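Local coordinates for conserved domain protein (Porphyromonas gingivalis, PDB 3PNN) that probably acts as a glycosyltransferase that forms glycosidic linkages, built on an alpha/beta/alpha Rossmann-like fold, at residues S39-D42 and A43-G47; F59-E62 and F63-I67; D112-R115 and E116-V120; V285-K288 and L289-T293. All coordinates share one frame; numbering follows the deposited sequence.

Interaction 1 (S39-D42 and A43-G47); sequences SVYD and AIRAG
Arg45 closes on Asp42 through a single carboxylate oxygen. Its NH2 donates to OD1 of Asp42 at 2.8 Å, and its NE reaches the same OD1 at 3.2 Å by a more bent path (N-H...O 135°), so the salt bridge is a side-on, two-nitrogen grip on one atom. The carboxylate and guanidinium are nearly coplanar, and OD1 lies at the edge of the arginine group, close to its plane. One face of the guanidinium is taken by Tyr41: CE2 sits over its centre, 3.4 Å from CZ of Arg45, with the ring presenting its edge, the two planes 67° apart. A bend at chi3 of Arg45 (-75°) turns the guanidinium back along the helix to both partners. On another side of the helix, CG1 of Val40 meets CD1 of Ile44 at 4.0 Å.

Further out, OD2 of Asp42 is hydrogen-bonded to Tyr298 OH, and NH2 of Arg45 also donates to Glu297 O. Phe132 of helix 129-140 packs on Asp42 and Ala46. The helix ends at Gly47, whose positive phi, bond from N to Ile44 O and weak bond to Ala43 O mark a Schellman motif closing helix 35-46 of the beta-alpha-beta unit between strands 7-11 and 50-55.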
ATOM      1  N   SER A  39       0.991  -9.826   7.354  1.00 22.10           N
ATOM      2  CA  SER A  39       1.413  -8.420   7.522  1.00 21.91           C
ATOM      3  C   SER A  39       1.269  -7.962   8.962  1.00 24.07           C
ATOM      4  O   SER A  39       2.174  -7.332   9.511  1.00 23.64           O
ATOM      5  CB  SER A  39       0.605  -7.489   6.619  1.00 26.98           C
ATOM      6  OG  SER A  39       0.968  -7.691   5.265  1.00 27.60           O
ATOM      7  N   VAL A  40       0.122  -8.263   9.566  1.00 23.00           N
ATOM      8  CA  VAL A  40      -0.125  -7.846  10.939  1.00 24.37           C
ATOM      9  C   VAL A  40       0.842  -8.538  11.891  1.00 28.59           C
ATOM     10  O   VAL A  40       1.408  -7.901  12.776  1.00 25.30           O
ATOM     11  CB  VAL A  40      -1.599  -8.076  11.364  1.00 27.49           C
ATOM     12  CG1 VAL A  40      -1.782  -7.775  12.861  1.00 26.87           C
ATOM     13  CG2 VAL A  40      -2.526  -7.213  10.499  1.00 24.61           C
ATOM     14  N   TYR A  41       1.038  -9.840  11.703  1.00 23.19           N
ATOM     15  CA  TYR A  41       2.004 -10.577  12.516  1.00 26.49           C
ATOM     16  C   TYR A  41       3.393  -9.922  12.447  1.00 24.90           C
ATOM     17  O   TYR A  41       4.054  -9.709  13.475  1.00 24.85           O
ATOM     18  CB  TYR A  41       2.064 -12.040  12.047  1.00 23.58           C
ATOM     19  CG  TYR A  41       2.842 -12.961  12.960  1.00 25.02           C
ATOM     20  CD1 TYR A  41       2.218 -13.600  14.038  1.00 27.88           C
ATOM     21  CD2 TYR A  41       4.188 -13.200  12.746  1.00 27.93           C
ATOM     22  CE1 TYR A  41       2.921 -14.447  14.869  1.00 35.26           C
ATOM     23  CE2 TYR A  41       4.906 -14.042  13.584  1.00 35.61           C
ATOM     24  CZ  TYR A  41       4.266 -14.659  14.643  1.00 37.78           C
ATOM     25  OH  TYR A  41       4.976 -15.499  15.468  1.00 44.53           O
ATOM     26  N   ASP A  42       3.855  -9.623  11.238  1.00 22.50           N
ATOM     27  CA  ASP A  42       5.191  -9.036  11.100  1.00 23.04           C
ATOM     28  C   ASP A  42       5.231  -7.599  11.620  1.00 28.05           C
ATOM     29  O   ASP A  42       6.241  -7.168  12.174  1.00 25.38           O
ATOM     30  CB  ASP A  42       5.688  -9.110   9.649  1.00 23.77           C
ATOM     31  CG  ASP A  42       6.200 -10.506   9.283  1.00 29.01           C
ATOM     32  OD1 ASP A  42       6.633 -11.239  10.199  1.00 28.01           O
ATOM     33  OD2 ASP A  42       6.186 -10.855   8.088  1.00 26.94           O
ATOM     34  N   ALA A  43       4.135  -6.858  11.470  1.00 23.82           N
ATOM     35  CA  ALA A  43       4.136  -5.476  11.957  1.00 24.85           C
ATOM     36  C   ALA A  43       4.274  -5.489  13.472  1.00 25.68           C
ATOM     37  O   ALA A  43       5.018  -4.693  14.055  1.00 26.14           O
ATOM     38  CB  ALA A  43       2.852  -4.729  11.519  1.00 24.52           C
ATOM     39  N   ILE A  44       3.562  -6.414  14.120  1.00 25.38           N
ATOM     40  CA  ILE A  44       3.674  -6.543  15.564  1.00 29.61           C
ATOM     41  C   ILE A  44       5.110  -6.881  15.941  1.00 30.83           C
ATOM     42  O   ILE A  44       5.689  -6.242  16.822  1.00 29.25           O
ATOM     43  CB  ILE A  44       2.706  -7.605  16.132  1.00 31.17           C
ATOM     44  CG1 ILE A  44       1.254  -7.113  16.001  1.00 29.53           C
ATOM     45  CG2 ILE A  44       3.060  -7.935  17.585  1.00 32.79           C
ATOM     46  CD1 ILE A  44       0.196  -8.172  16.354  1.00 29.30           C
ATOM     47  N   ARG A  45       5.686  -7.880  15.275  1.00 28.13           N
ATOM     48  CA  ARG A  45       7.062  -8.289  15.571  1.00 32.88           C
ATOM     49  C   ARG A  45       8.040  -7.133  15.371  1.00 33.03           C
ATOM     50  O   ARG A  45       9.045  -7.023  16.088  1.00 30.84           O
ATOM     51  CB  ARG A  45       7.506  -9.465  14.685  1.00 32.91           C
ATOM     52  CG  ARG A  45       6.913 -10.809  15.033  1.00 50.74           C
ATOM     53  CD  ARG A  45       7.790 -11.962  14.518  1.00 53.39           C
ATOM     54  NE  ARG A  45       7.699 -12.191  13.073  1.00 51.99           N
ATOM     55  CZ  ARG A  45       8.023 -13.347  12.487  1.00 49.59           C
ATOM     56  NH1 ARG A  45       8.449 -14.366  13.230  1.00 41.50           N
ATOM     57  NH2 ARG A  45       7.914 -13.499  11.169  1.00 29.62           N
ATOM     58  N   ALA A  46       7.752  -6.283  14.389  1.00 28.11           N
ATOM     59  CA  ALA A  46       8.645  -5.168  14.046  1.00 32.53           C
ATOM     60  C   ALA A  46       8.504  -3.966  14.979  1.00 32.51           C
ATOM     61  O   ALA A  46       9.310  -3.038  14.930  1.00 30.69           O
ATOM     62  CB  ALA A  46       8.425  -4.735  12.599  1.00 25.47           C
ATOM     63  N   GLY A  47       7.483  -3.976  15.825  1.00 28.67           N
ATOM     64  CA  GLY A  47       7.342  -2.930  16.823  1.00 30.71           C
ATOM     65  C   GLY A  47       6.355  -1.828  16.494  1.00 31.04           C
ATOM     66  O   GLY A  47       6.411  -0.744  17.095  1.00 28.99           O
TER

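Interaction 2 (F59-E62 and F63-I67); sequences FEKE and FREKI
A chi1 of 171° sends CG of Glu60 away from its backbone N, and one of -68° sets CG of Arg64 opposite its carbonyl carbon; the two extended side chains then run side by side and point the same way, one helical turn apart. Arg64 grips OE2 of Glu60 with two nitrogens: NE at 2.9 Å from OE2 and NH2 at 3.0 Å from it. The oxygen lies in the guanidinium plane, while the carboxylate is turned 40° against that plane. NH2 uses the anti lone pair of OE2, leaving OE1 of Glu60 to bond His57 ND1.

Phe59, at the N-cap position, and Phe63 also lie alongside each other. CE1 of Phe59 is 3.9 Å from CD1 of Phe63, which comes to the Phe59 ring at its edge. CB of Ile67 lies over the centre of one face of the Phe63 ring, 4.1 Å above its plane. At the backbone, Ile67 N bonds to Phe63 O at 2.9 Å.

Helix 60-71 lies between strands 50-55 and 77-81 in the chain and packs on both. Phe63 meets Phe53 edge-to-face and touches Ile55 and Leu79, Arg64 also rests on Leu79, and Glu62 OE1 is bonded to Leu22 N of a neighbouring loop.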
ATOM      1  N   PHE A  59     -19.291  -2.966   4.153  1.00 32.28           N
ATOM      2  CA  PHE A  59     -18.837  -4.271   4.635  1.00 30.20           C
ATOM      3  C   PHE A  59     -18.294  -4.220   6.063  1.00 34.22           C
ATOM      4  O   PHE A  59     -17.530  -5.084   6.483  1.00 31.62           O
ATOM      5  CB  PHE A  59     -17.838  -4.929   3.662  1.00 31.23           C
ATOM      6  CG  PHE A  59     -16.577  -4.133   3.414  1.00 32.10           C
ATOM      7  CD1 PHE A  59     -15.427  -4.398   4.124  1.00 28.48           C
ATOM      8  CD2 PHE A  59     -16.532  -3.160   2.425  1.00 35.89           C
ATOM      9  CE1 PHE A  59     -14.247  -3.695   3.881  1.00 33.56           C
ATOM     10  CE2 PHE A  59     -15.367  -2.443   2.182  1.00 28.81           C
ATOM     11  CZ  PHE A  59     -14.215  -2.716   2.905  1.00 29.24           C
ATOM     12  N   GLU A  60     -18.722  -3.214   6.814  1.00 32.87           N
ATOM     13  CA  GLU A  60     -18.215  -3.022   8.162  1.00 32.48           C
ATOM     14  C   GLU A  60     -18.610  -4.184   9.073  1.00 30.77           C
ATOM     15  O   GLU A  60     -17.791  -4.682   9.843  1.00 29.66           O
ATOM     16  CB  GLU A  60     -18.730  -1.705   8.731  1.00 36.36           C
ATOM     17  CG  GLU A  60     -18.441  -1.498  10.191  1.00 35.61           C
ATOM     18  CD  GLU A  60     -19.113  -0.243  10.728  1.00 40.52           C
ATOM     19  OE1 GLU A  60     -19.884   0.396   9.972  1.00 40.49           O
ATOM     20  OE2 GLU A  60     -18.868   0.105  11.902  1.00 36.16           O
ATOM     21  N   LYS A  61     -19.860  -4.616   8.990  1.00 29.90           N
ATOM     22  CA  LYS A  61     -20.323  -5.685   9.883  1.00 30.81           C
ATOM     23  C   LYS A  61     -19.452  -6.931   9.770  1.00 33.07           C
ATOM     24  O   LYS A  61     -18.998  -7.485  10.779  1.00 33.12           O
ATOM     25  CB  LYS A  61     -21.797  -6.034   9.634  1.00 32.84           C
ATOM     26  CG  LYS A  61     -22.333  -7.073  10.609  1.00 46.59           C
ATOM     27  CD  LYS A  61     -23.778  -7.451  10.285  1.00 54.10           C
ATOM     28  CE  LYS A  61     -24.270  -8.584  11.171  1.00 65.48           C
ATOM     29  NZ  LYS A  61     -25.694  -8.938  10.881  1.00 75.47           N
ATOM     30  N   GLU A  62     -19.221  -7.391   8.545  1.00 29.51           N
ATOM     31  CA  GLU A  62     -18.424  -8.597   8.372  1.00 30.41           C
ATOM     32  C   GLU A  62     -16.959  -8.340   8.663  1.00 29.43           C
ATOM     33  O   GLU A  62     -16.253  -9.235   9.131  1.00 29.32           O
ATOM     34  CB  GLU A  62     -18.624  -9.193   6.975  1.00 33.10           C
ATOM     35  CG  GLU A  62     -20.092  -9.586   6.748  1.00 41.53           C
ATOM     36  CD  GLU A  62     -20.319 -10.504   5.555  1.00 53.89           C
ATOM     37  OE1 GLU A  62     -19.555 -10.424   4.573  1.00 44.25           O
ATOM     38  OE2 GLU A  62     -21.286 -11.301   5.598  1.00 61.51           O
ATOM     39  N   PHE A  63     -16.491  -7.124   8.392  1.00 29.46           N
ATOM     40  CA  PHE A  63     -15.098  -6.816   8.704  1.00 26.39           C
ATOM     41  C   PHE A  63     -14.880  -6.965  10.213  1.00 28.58           C
ATOM     42  O   PHE A  63     -13.901  -7.557  10.658  1.00 28.65           O
ATOM     43  CB  PHE A  63     -14.703  -5.404   8.244  1.00 26.02           C
ATOM     44  CG  PHE A  63     -13.210  -5.209   8.124  1.00 29.80           C
ATOM     45  CD1 PHE A  63     -12.564  -5.461   6.918  1.00 29.28           C
ATOM     46  CD2 PHE A  63     -12.454  -4.787   9.217  1.00 29.51           C
ATOM     47  CE1 PHE A  63     -11.183  -5.297   6.795  1.00 27.79           C
ATOM     48  CE2 PHE A  63     -11.070  -4.620   9.109  1.00 29.43           C
ATOM     49  CZ  PHE A  63     -10.439  -4.871   7.896  1.00 30.58           C
ATOM     50  N   ARG A  64     -15.807  -6.425  10.997  1.00 27.94           N
ATOM     51  CA  ARG A  64     -15.701  -6.528  12.446  1.00 28.72           C
ATOM     52  C   ARG A  64     -15.784  -7.992  12.881  1.00 31.02           C
ATOM     53  O   ARG A  64     -15.018  -8.438  13.725  1.00 33.18           O
ATOM     54  CB  ARG A  64     -16.796  -5.706  13.130  1.00 30.86           C
ATOM     55  CG  ARG A  64     -16.655  -4.175  12.957  1.00 27.29           C
ATOM     56  CD  ARG A  64     -17.835  -3.458  13.627  1.00 31.24           C
ATOM     57  NE  ARG A  64     -17.745  -2.000  13.549  1.00 31.69           N
ATOM     58  CZ  ARG A  64     -17.028  -1.256  14.384  1.00 38.85           C
ATOM     59  NH1 ARG A  64     -16.320  -1.844  15.341  1.00 34.30           N
ATOM     60  NH2 ARG A  64     -17.005   0.071  14.253  1.00 36.82           N
ATOM     61  N   GLU A  65     -16.705  -8.743  12.284  1.00 26.32           N
ATOM     62  CA  GLU A  65     -16.921 -10.137  12.685  1.00 32.05           C
ATOM     63  C   GLU A  65     -15.761 -11.062  12.335  1.00 36.15           C
ATOM     64  O   GLU A  65     -15.348 -11.896  13.143  1.00 33.22           O
ATOM     65  CB  GLU A  65     -18.182 -10.696  12.012  1.00 34.02           C
ATOM     66  CG  GLU A  65     -19.489 -10.134  12.516  1.00 49.07           C
ATOM     67  CD  GLU A  65     -20.678 -10.688  11.741  1.00 61.45           C
ATOM     68  OE1 GLU A  65     -20.466 -11.555  10.859  1.00 62.26           O
ATOM     69  OE2 GLU A  65     -21.819 -10.252  12.009  1.00 67.35           O
ATOM     70  N   LYS A  66     -15.255 -10.929  11.116  1.00 33.62           N
ATOM     71  CA  LYS A  66     -14.323 -11.914  10.576  1.00 26.58           C
ATOM     72  C   LYS A  66     -12.868 -11.473  10.656  1.00 30.11           C
ATOM     73  O   LYS A  66     -11.971 -12.309  10.646  1.00 31.84           O
ATOM     74  CB  LYS A  66     -14.663 -12.217   9.106  1.00 29.03           C
ATOM     75  CG  LYS A  66     -15.971 -13.001   8.874  1.00 36.99           C
ATOM     76  CD  LYS A  66     -16.206 -13.173   7.370  1.00 45.21           C
ATOM     77  CE  LYS A  66     -17.145 -14.331   7.051  1.00 55.28           C
ATOM     78  NZ  LYS A  66     -18.515 -14.090   7.552  1.00 55.14           N
ATOM     79  N   ILE A  67     -12.621 -10.170  10.706  1.00 27.15           N
ATOM     80  CA  ILE A  67     -11.236  -9.692  10.681  1.00 25.93           C
ATOM     81  C   ILE A  67     -10.778  -9.056  11.998  1.00 28.91           C
ATOM     82  O   ILE A  67      -9.756  -9.457  12.560  1.00 33.72           O
ATOM     83  CB  ILE A  67     -10.987  -8.765   9.472  1.00 30.00           C
ATOM     84  CG1 ILE A  67     -11.233  -9.556   8.173  1.00 32.95           C
ATOM     85  CG2 ILE A  67      -9.567  -8.167   9.521  1.00 25.99           C
ATOM     86  CD1 ILE A  67     -10.836  -8.834   6.906  1.00 40.63           C
TER

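Interaction 3 (D112-R115 and E116-V120); sequences DAIR and EPFAV
Ile114 and Phe118 meet at about a right angle, with the CG2 branch of the isoleucine doing the touching. CG2 of Ile114 is 3.5 Å from CD2 of Phe118 and 3.7 Å from its CB, and it approaches the ring obliquely. Both residues have first torsions that explain this meeting: CG2 of Ile114 is turned away from the backbone N, beside the carbonyl carbon and hence on the side of the following residues, whereas the ring of Phe118 stands between its backbone N and carbonyl carbon (chi1 65°).

Glu116 folds back over the chain just before it. Its bend at chi2 (-79°) brings the carboxylate beside the peptide of Arg115, where OE2 of Glu116 receives a weak hydrogen bond from Arg115 N at 3.3 Å. The same OE2 lies 3.7 Å from CG2 of Ile114, and the backbone O of Glu116, at the edge of the Phe118 ring and in its plane, is 3.6 Å from that CG2. The methyl thus has a ring and two oxygens as neighbours. Arg115 is likewise curled, bent at chi2 and chi3, and its NH1 makes a weak bond to Ile114 O at 3.0 Å.

The turn feeds strand 118-122, which pairs in parallel with strand 7-11 and antiparallel with strand 217-220. Ile114 packs on Phe9, and the Phe118 ring meets that of Phe225 with their planes nearly parallel.

Chemically, the contact combines a buried apolar touch with a carboxylate whose stronger partner is Thr7 OG1; a long, weak ion pair to Arg50 adds to it. The bond from Arg115 N is thus secondary, and Glu116 N is buried with no partner in the model, which probably carries some energetic cost.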
ATOM      1  N   ASP A 112      -7.595  12.120  11.155  1.00 29.68           N
ATOM      2  CA  ASP A 112      -7.875  12.444  12.561  1.00 33.21           C
ATOM      3  C   ASP A 112      -7.401  11.355  13.531  1.00 40.04           C
ATOM      4  O   ASP A 112      -7.075  11.642  14.689  1.00 37.70           O
ATOM      5  CB  ASP A 112      -9.367  12.738  12.760  1.00 39.12           C
ATOM      6  CG  ASP A 112      -9.813  14.007  12.038  1.00 48.46           C
ATOM      7  OD1 ASP A 112      -9.041  14.989  12.010  1.00 50.53           O
ATOM      8  OD2 ASP A 112     -10.935  14.018  11.494  1.00 61.21           O
ATOM      9  N   ALA A 113      -7.335  10.116  13.052  1.00 29.94           N
ATOM     10  CA  ALA A 113      -6.975   8.984  13.896  1.00 29.48           C
ATOM     11  C   ALA A 113      -5.462   8.821  14.046  1.00 35.56           C
ATOM     12  O   ALA A 113      -5.003   8.266  15.025  1.00 32.64           O
ATOM     13  CB  ALA A 113      -7.569   7.695  13.349  1.00 29.45           C
ATOM     14  N   ILE A 114      -4.692   9.292  13.071  1.00 24.74           N
ATOM     15  CA  ILE A 114      -3.259   9.010  13.070  1.00 25.32           C
ATOM     16  C   ILE A 114      -2.490  10.296  13.356  1.00 29.20           C
ATOM     17  O   ILE A 114      -2.529  11.236  12.571  1.00 29.60           O
ATOM     18  CB  ILE A 114      -2.836   8.399  11.729  1.00 29.33           C
ATOM     19  CG1 ILE A 114      -3.583   7.070  11.536  1.00 32.36           C
ATOM     20  CG2 ILE A 114      -1.313   8.223  11.679  1.00 26.27           C
ATOM     21  CD1 ILE A 114      -3.442   6.433  10.160  1.00 32.56           C
ATOM     22  N   ARG A 115      -1.802  10.340  14.491  1.00 28.08           N
ATOM     23  CA  ARG A 115      -1.092  11.558  14.889  1.00 32.50           C
ATOM     24  C   ARG A 115       0.364  11.257  15.227  1.00 34.49           C
ATOM     25  O   ARG A 115       0.957  11.897  16.090  1.00 34.85           O
ATOM     26  CB  ARG A 115      -1.781  12.240  16.082  1.00 42.14           C
ATOM     27  CG  ARG A 115      -3.282  12.536  15.903  1.00 52.51           C
ATOM     28  CD  ARG A 115      -3.632  13.097  14.508  1.00 67.95           C
ATOM     29  NE  ARG A 115      -3.020  14.393  14.197  1.00 73.64           N
ATOM     30  CZ  ARG A 115      -2.832  14.855  12.958  1.00 70.97           C
ATOM     31  NH1 ARG A 115      -3.194  14.124  11.906  1.00 56.72           N
ATOM     32  NH2 ARG A 115      -2.268  16.044  12.764  1.00 67.07           N
ATOM     33  N   GLU A 116       0.940  10.280  14.531  1.00 28.16           N
ATOM     34  CA  GLU A 116       2.321   9.897  14.746  1.00 26.47           C
ATOM     35  C   GLU A 116       2.826   9.369  13.408  1.00 24.65           C
ATOM     36  O   GLU A 116       2.026   9.203  12.482  1.00 26.18           O
ATOM     37  CB  GLU A 116       2.405   8.817  15.824  1.00 33.39           C
ATOM     38  CG  GLU A 116       1.536   7.573  15.557  1.00 33.05           C
ATOM     39  CD  GLU A 116       0.062   7.778  15.901  1.00 37.47           C
ATOM     40  OE1 GLU A 116      -0.230   8.499  16.879  1.00 43.39           O
ATOM     41  OE2 GLU A 116      -0.813   7.221  15.199  1.00 35.78           O
ATOM     42  N   PRO A 117       4.141   9.122  13.288  1.00 23.87           N
ATOM     43  CA  PRO A 117       4.641   8.527  12.036  1.00 24.39           C
ATOM     44  C   PRO A 117       3.910   7.211  11.740  1.00 27.13           C
ATOM     45  O   PRO A 117       3.590   6.437  12.654  1.00 25.35           O
ATOM     46  CB  PRO A 117       6.126   8.270  12.336  1.00 25.24           C
ATOM     47  CG  PRO A 117       6.481   9.334  13.361  1.00 29.33           C
ATOM     48  CD  PRO A 117       5.230   9.477  14.215  1.00 28.40           C
ATOM     49  N   PHE A 118       3.634   6.963  10.468  1.00 24.40           N
ATOM     50  CA  PHE A 118       2.821   5.813  10.105  1.00 25.69           C
ATOM     51  C   PHE A 118       3.249   5.188   8.783  1.00 26.06           C
ATOM     52  O   PHE A 118       3.765   5.880   7.889  1.00 26.34           O
ATOM     53  CB  PHE A 118       1.312   6.196  10.067  1.00 23.35           C
ATOM     54  CG  PHE A 118       0.943   7.203   8.994  1.00 25.01           C
ATOM     55  CD1 PHE A 118       0.322   6.790   7.814  1.00 23.56           C
ATOM     56  CD2 PHE A 118       1.152   8.566   9.197  1.00 22.68           C
ATOM     57  CE1 PHE A 118      -0.047   7.732   6.842  1.00 22.42           C
ATOM     58  CE2 PHE A 118       0.790   9.503   8.239  1.00 24.00           C
ATOM     59  CZ  PHE A 118       0.195   9.088   7.062  1.00 25.77           C
ATOM     60  N   ALA A 119       3.046   3.874   8.682  1.00 25.60           N
ATOM     61  CA  ALA A 119       3.208   3.141   7.427  1.00 23.87           C
ATOM     62  C   ALA A 119       1.880   3.027   6.710  1.00 26.88           C
ATOM     63  O   ALA A 119       0.839   2.954   7.348  1.00 26.81           O
ATOM     64  CB  ALA A 119       3.751   1.738   7.700  1.00 21.48           C
ATOM     65  N   VAL A 120       1.926   3.017   5.381  1.00 23.41           N
ATOM     66  CA  VAL A 120       0.767   2.689   4.564  1.00 22.25           C
ATOM     67  C   VAL A 120       1.120   1.441   3.776  1.00 23.64           C
ATOM     68  O   VAL A 120       2.204   1.372   3.167  1.00 25.65           O
ATOM     69  CB  VAL A 120       0.434   3.823   3.596  1.00 27.03           C
ATOM     70  CG1 VAL A 120      -0.703   3.387   2.634  1.00 25.37           C
ATOM     71  CG2 VAL A 120       0.056   5.096   4.380  1.00 25.05           C
TER

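Interaction 4 (V285-K288 and L289-T293); sequences VVAK and LRELT
Apolar contact along this helix is carried by Lys288 with Leu292 and by Val285 with Leu289. In one of the two conformers of Lys288, its aliphatic part crosses Leu292 at a slant: CE of Lys288 lies 3.9 Å from CG of Leu292 and about as far from its CD2. That conformer gets there by an anti first torsion followed by a bend at chi2 (60°), which swings CD and CE along the helix toward the next turn; the contact is therefore tentative. Val285 and Leu289 meet more loosely, CG1 to CD1 at 4.2 Å.

Polar contact is largely that of the backbone. Leu289 N bonds to Val285 O at 3.0 Å with a nearly straight N-H...O angle of 169°, and the bonds of Arg290, Glu291 and Leu292 continue the i to i+4 pattern. Leu289 O takes two donors, Thr293 N at 3.0 Å and Thr293 OG1 at 2.8 Å, which reach it from opposite faces of the carbonyl plane; the threonine hydroxyl is thereby tied back to its own helix.

The guanidinium of Arg290 lies with one face over the backbone of Ala287, whose O is 4.1 Å above the guanidinium plane and offset toward its rim. NH1 of Arg290 comes to 3.9 Å from CB of Ala287.

Helix 282-294 follows strand 263-268 and comes near the C-terminal end of the chain. Here it is met by loops: Phe274 packs on Val285 and Lys288, Ile28 on Leu289, and Pro30 on Thr293.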
ATOM      1  N   VAL A 285       2.236 -18.809  -4.448  1.00 30.41           N
ATOM      2  CA  VAL A 285       2.168 -18.088  -3.186  1.00 29.66           C
ATOM      3  C   VAL A 285       1.884 -19.067  -2.043  1.00 30.09           C
ATOM      4  O   VAL A 285       2.517 -18.994  -0.993  1.00 29.67           O
ATOM      5  CB  VAL A 285       1.108 -16.962  -3.232  1.00 28.11           C
ATOM      6  CG1 VAL A 285       0.993 -16.286  -1.857  1.00 27.85           C
ATOM      7  CG2 VAL A 285       1.482 -15.935  -4.315  1.00 26.84           C
ATOM      8  N   VAL A 286       0.924 -19.969  -2.241  1.00 29.28           N
ATOM      9  CA  VAL A 286       0.687 -21.047  -1.275  1.00 27.41           C
ATOM     10  C   VAL A 286       2.008 -21.772  -0.946  1.00 31.51           C
ATOM     11  O   VAL A 286       2.336 -22.022   0.218  1.00 28.80           O
ATOM     12  CB  VAL A 286      -0.336 -22.072  -1.810  1.00 28.14           C
ATOM     13  CG1 VAL A 286      -0.412 -23.294  -0.896  1.00 29.71           C
ATOM     14  CG2 VAL A 286      -1.739 -21.426  -1.964  1.00 29.65           C
ATOM     15  N   ALA A 287       2.771 -22.104  -1.978  1.00 32.45           N
ATOM     16  CA  ALA A 287       4.016 -22.841  -1.768  1.00 35.19           C
ATOM     17  C   ALA A 287       5.048 -22.016  -0.991  1.00 32.53           C
ATOM     18  O   ALA A 287       5.758 -22.544  -0.131  1.00 31.97           O
ATOM     19  CB  ALA A 287       4.591 -23.329  -3.102  1.00 32.54           C
ATOM     20  N   LYS A 288       5.140 -20.723  -1.273  1.00 30.34           N
ATOM     21  CA  LYS A 288       6.124 -19.887  -0.595  0.54 32.36           C
ATOM     22  C   LYS A 288       5.801 -19.744   0.887  1.00 36.28           C
ATOM     23  O   LYS A 288       6.694 -19.793   1.736  1.00 31.36           O
ATOM     24  CB  LYS A 288       6.219 -18.504  -1.239  0.54 30.83           C
ATOM     25  CG  LYS A 288       7.252 -17.611  -0.577  0.54 31.66           C
ATOM     26  CD  LYS A 288       8.648 -18.221  -0.659  0.54 34.18           C
ATOM     27  CE  LYS A 288       9.686 -17.311  -0.030  0.54 35.87           C
ATOM     28  NZ  LYS A 288      11.044 -17.913  -0.118  0.54 40.40           N
ATOM     29  N   LEU A 289       4.522 -19.563   1.209  1.00 29.48           N
ATOM     30  CA  LEU A 289       4.139 -19.464   2.614  1.00 26.85           C
ATOM     31  C   LEU A 289       4.423 -20.785   3.354  1.00 32.21           C
ATOM     32  O   LEU A 289       4.813 -20.795   4.525  1.00 30.72           O
ATOM     33  CB  LEU A 289       2.656 -19.092   2.741  1.00 25.39           C
ATOM     34  CG  LEU A 289       2.313 -17.669   2.266  1.00 27.10           C
ATOM     35  CD1 LEU A 289       0.786 -17.485   2.208  1.00 28.13           C
ATOM     36  CD2 LEU A 289       2.943 -16.605   3.152  1.00 27.04           C
ATOM     37  N   ARG A 290       4.197 -21.904   2.678  1.00 32.00           N
ATOM     38  CA  ARG A 290       4.461 -23.214   3.284  1.00 32.35           C
ATOM     39  C   ARG A 290       5.962 -23.371   3.562  1.00 33.48           C
ATOM     40  O   ARG A 290       6.375 -23.853   4.630  1.00 32.36           O
ATOM     41  CB  ARG A 290       3.957 -24.338   2.370  1.00 35.68           C
ATOM     42  CG  ARG A 290       3.706 -25.663   3.088  1.00 59.59           C
ATOM     43  CD  ARG A 290       4.298 -26.866   2.351  1.00 71.60           C
ATOM     44  NE  ARG A 290       3.943 -26.917   0.933  1.00 83.45           N
ATOM     45  CZ  ARG A 290       4.817 -26.791  -0.064  1.00 90.22           C
ATOM     46  NH1 ARG A 290       4.407 -26.851  -1.326  1.00 85.54           N
ATOM     47  NH2 ARG A 290       6.107 -26.607   0.197  1.00 94.96           N
ATOM     48  N   GLU A 291       6.767 -22.957   2.593  1.00 31.18           N
ATOM     49  CA  GLU A 291       8.220 -23.028   2.724  0.52 35.89           C
ATOM     50  C   GLU A 291       8.764 -22.140   3.853  1.00 35.60           C
ATOM     51  O   GLU A 291       9.632 -22.571   4.621  1.00 35.92           O
ATOM     52  CB  GLU A 291       8.890 -22.708   1.383  0.52 41.46           C
ATOM     53  CG  GLU A 291       8.721 -23.821   0.347  0.52 43.25           C
ATOM     54  CD  GLU A 291       8.947 -23.352  -1.081  0.52 52.72           C
ATOM     55  OE1 GLU A 291       9.486 -22.242  -1.271  0.52 62.28           O
ATOM     56  OE2 GLU A 291       8.579 -24.097  -2.015  0.52 52.24           O
ATOM     57  N   LEU A 292       8.258 -20.917   3.969  1.00 30.40           N
ATOM     58  CA  LEU A 292       8.692 -20.022   5.036  1.00 30.03           C
ATOM     59  C   LEU A 292       8.288 -20.564   6.404  1.00 32.26           C
ATOM     60  O   LEU A 292       8.996 -20.375   7.401  1.00 33.08           O
ATOM     61  CB  LEU A 292       8.067 -18.641   4.849  1.00 25.39           C
ATOM     62  CG  LEU A 292       8.574 -17.857   3.644  1.00 30.61           C
ATOM     63  CD1 LEU A 292       7.697 -16.632   3.404  1.00 30.88           C
ATOM     64  CD2 LEU A 292      10.030 -17.468   3.871  1.00 35.32           C
ATOM     65  N   THR A 293       7.137 -21.222   6.450  1.00 30.71           N
ATOM     66  CA  THR A 293       6.644 -21.804   7.697  1.00 28.69           C
ATOM     67  C   THR A 293       7.499 -23.008   8.095  1.00 34.54           C
ATOM     68  O   THR A 293       7.875 -23.150   9.259  1.00 37.92           O
ATOM     69  CB  THR A 293       5.156 -22.199   7.591  1.00 33.65           C
ATOM     70  OG1 THR A 293       4.378 -21.026   7.301  1.00 32.68           O
ATOM     71  CG2 THR A 293       4.664 -22.835   8.895  1.00 33.75           C
TER

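Interactions 1 to 4 follow one another along the chain without overlap, and none touches another. Interactions 1 and 2 lie on helices 35-46 and 60-71, successive helices of beta-alpha-beta units that share strand 50-55; their centres are about 21 Å apart. Interaction 3 leads into strand 118-122, which pairs with strand 7-11, the strand preceding the helix of interaction 1, and its centre is about 16 Å from the centre of interaction 1. Interaction 4, on helix 282-294, is the most distant from interaction 3, with centres about 31 Å apart. The first three therefore sample the Rossmann-like core, and the fourth a late helix whose neighbours include Ile28 and Pro30 from early in the chain.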